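Local coordinates for protein putative glycerophosphodiester phosphodiesterase (Galdieria sulphuraria, PDB 2O55) that is a putative member of the glycerophosphodiester phosphodiesterase family, built on a TIM-barrel fold, at residues Thr42-Cys47 with Leu111-Lys116. Residues are numbered along the deposited sequence; the frame is centred on the assembly and turned at random.
Sequences TDLRVC and LNLELK. With SO4 (sulfate ion), chain C.
Thr42, Asp43 and Leu44 pair in parallel register with Leu113, Glu114 and Leu115, and backbone hydrogen bonds establish the register. Thr42 N donates to Asn112 O at 2.8 Å, Glu114 N returns a bond to Thr42 O, and Leu44 N reaches Glu114 O at 2.7 Å. A fourth bond, from Lys116 N to Leu44 O, is weak (N-H...O angle 132°), and it falls where an inverse gamma turn centred on Leu115 bends the chain at the strand's end.

Apolar contacts define one face of the sheet. Thr42 CG2 runs alongside Leu113 CD2, while Leu44 CD1 lies across the Leu113 side chain, 3.8 Å from its CB, and also meets Leu115 CD2. Leu95 of helix 95-104 packs on Leu44 too, as expected in a TIM barrel, whose outer helices cover the parallel strands; these two strands are neighbours in its wall.

Acidic groups mark the other face. Asp43 OD1 and Glu114 OE1 come within 3.7 Å, their carboxylate planes 53° apart, so that two like charges lie close together. An extended Glu114 chain, its CG trans to the amide nitrogen (chi1 -174°), carries the carboxylate away from the backbone. Asp43 OD2 accepts a hydrogen bond from Asn24.

At the C-terminal end, Lys116 CB sits over one face of the Arg45 guanidinium, 3.6 Å from NH1 and offset toward its rim. Lys116 NZ donates to sulfate O2 at 3.0 Å, and Gly117 N and His150 NE2 also bind this ion.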
loop_
_atom_site.group_PDB
_atom_site.type_symbol
_atom_site.label_atom_id
_atom_site.label_comp_id
_atom_site.label_asym_id
_atom_site.label_seq_id
_atom_site.Cartn_x
_atom_site.Cartn_y
_atom_site.Cartn_z
ATOM N N THR A 42 -1.787 0.314 2.571
ATOM C CA THR A 42 -3.257 0.301 2.592
ATOM C C THR A 42 -3.865 0.735 1.255
ATOM O O THR A 42 -3.192 1.333 0.406
ATOM C CB THR A 42 -3.842 1.115 3.767
ATOM O OG1 THR A 42 -5.210 0.762 3.952
ATOM C CG2 THR A 42 -3.764 2.575 3.496
ATOM N N ASP A 43 -5.149 0.431 1.093
ATOM C CA ASP A 43 -5.827 0.538 -0.187
ATOM C C ASP A 43 -6.844 1.678 -0.205
ATOM O O ASP A 43 -7.866 1.600 0.470
ATOM C CB ASP A 43 -6.533 -0.793 -0.473
ATOM C CG ASP A 43 -5.583 -2.009 -0.380
ATOM O OD1 ASP A 43 -4.627 -2.098 -1.196
ATOM O OD2 ASP A 43 -5.813 -2.883 0.499
ATOM N N LEU A 44 -6.574 2.729 -0.980
ATOM C CA LEU A 44 -7.471 3.900 -1.057
ATOM C C LEU A 44 -8.542 3.757 -2.118
ATOM O O LEU A 44 -8.224 3.508 -3.284
ATOM C CB LEU A 44 -6.693 5.180 -1.371
ATOM C CG LEU A 44 -5.428 5.513 -0.596
ATOM C CD1 LEU A 44 -4.971 6.893 -1.021
ATOM C CD2 LEU A 44 -5.665 5.446 0.909
ATOM N N ARG A 45 -9.806 3.917 -1.718
ATOM C CA ARG A 45 -10.910 4.063 -2.673
ATOM C C ARG A 45 -11.799 5.211 -2.215
ATOM O O ARG A 45 -11.767 5.607 -1.040
ATOM C CB ARG A 45 -11.739 2.771 -2.825
ATOM C CG ARG A 45 -10.935 1.471 -2.893
ATOM C CD ARG A 45 -11.795 0.252 -3.088
ATOM N NE ARG A 45 -11.834 -0.124 -4.490
ATOM C CZ ARG A 45 -11.208 -1.178 -5.009
ATOM N NH1 ARG A 45 -10.506 -1.992 -4.235
ATOM N NH2 ARG A 45 -11.293 -1.428 -6.312
ATOM N N VAL A 46 -12.599 5.736 -3.138
ATOM C CA VAL A 46 -13.487 6.866 -2.849
ATOM C C VAL A 46 -14.949 6.437 -2.822
ATOM O O VAL A 46 -15.433 5.824 -3.775
ATOM C CB VAL A 46 -13.295 7.997 -3.883
ATOM C CG1 VAL A 46 -14.465 9.013 -3.832
ATOM C CG2 VAL A 46 -11.941 8.676 -3.681
ATOM N N CYS A 47 -15.640 6.777 -1.733
ATOM C CA CYS A 47 -17.052 6.414 -1.543
ATOM C C CYS A 47 -18.007 7.471 -2.070
ATOM O O CYS A 47 -17.593 8.578 -2.389
ATOM C CB CYS A 47 -17.341 6.178 -0.073
ATOM S SG CYS A 47 -17.220 7.680 0.937
ATOM N N LEU A 111 3.547 5.380 5.569
ATOM C CA LEU A 111 2.502 4.643 4.858
ATOM C C LEU A 111 2.782 4.453 3.357
ATOM O O LEU A 111 3.314 5.348 2.669
ATOM C CB LEU A 111 1.153 5.341 5.033
ATOM C CG LEU A 111 0.785 5.871 6.426
ATOM C CD1 LEU A 111 -0.104 7.091 6.303
ATOM C CD2 LEU A 111 0.113 4.808 7.313
ATOM N N ASN A 112 2.416 3.272 2.861
ATOM C CA ASN A 112 2.215 3.069 1.433
ATOM C C ASN A 112 0.717 3.028 1.086
ATOM O O ASN A 112 -0.002 2.104 1.464
ATOM C CB ASN A 112 2.920 1.811 0.970
ATOM C CG ASN A 112 4.415 1.870 1.187
ATOM O OD1 ASN A 112 5.019 2.941 1.247
ATOM N ND2 ASN A 112 5.025 0.711 1.300
ATOM N N LEU A 113 0.265 4.056 0.374
ATOM C CA LEU A 113 -1.111 4.155 -0.060
ATOM C C LEU A 113 -1.257 3.698 -1.510
ATOM O O LEU A 113 -0.717 4.344 -2.411
ATOM C CB LEU A 113 -1.578 5.591 0.078
ATOM C CG LEU A 113 -1.211 6.225 1.424
ATOM C CD1 LEU A 113 -1.628 7.677 1.452
ATOM C CD2 LEU A 113 -1.815 5.489 2.604
ATOM N N GLU A 114 -1.960 2.577 -1.736
ATOM C CA GLU A 114 -2.317 2.189 -3.102
ATOM C C GLU A 114 -3.640 2.841 -3.581
ATOM O O GLU A 114 -4.695 2.722 -2.938
ATOM C CB GLU A 114 -2.328 0.665 -3.330
ATOM C CG GLU A 114 -2.560 0.332 -4.817
ATOM C CD GLU A 114 -2.564 -1.154 -5.168
ATOM O OE1 GLU A 114 -2.601 -2.004 -4.234
ATOM O OE2 GLU A 114 -2.537 -1.451 -6.403
ATOM N N LEU A 115 -3.557 3.536 -4.708
ATOM C CA LEU A 115 -4.747 4.020 -5.363
ATOM C C LEU A 115 -5.432 2.855 -6.087
ATOM O O LEU A 115 -5.121 2.556 -7.239
ATOM C CB LEU A 115 -4.397 5.170 -6.324
ATOM C CG LEU A 115 -3.413 6.275 -5.883
ATOM C CD1 LEU A 115 -3.380 7.414 -6.910
ATOM C CD2 LEU A 115 -3.737 6.817 -4.489
ATOM N N LYS A 116 -6.331 2.186 -5.372
ATOM C CA LYS A 116 -7.132 1.104 -5.923
ATOM C C LYS A 116 -8.250 1.721 -6.741
ATOM O O LYS A 116 -9.207 2.296 -6.215
ATOM C CB LYS A 116 -7.667 0.188 -4.823
ATOM C CG LYS A 116 -6.779 -1.009 -4.505
ATOM C CD LYS A 116 -7.139 -2.210 -5.356
ATOM C CE LYS A 116 -6.038 -3.273 -5.321
ATOM N NZ LYS A 116 -6.399 -4.463 -6.174
HETATM S S SO4 C . -6.300 -1.699 -9.203
HETATM O O1 SO4 C . -6.242 -2.318 -10.521
HETATM O O2 SO4 C . -7.099 -2.544 -8.318
HETATM O O3 SO4 C . -4.944 -1.545 -8.663
HETATM O O4 SO4 C . -6.925 -0.387 -9.313
#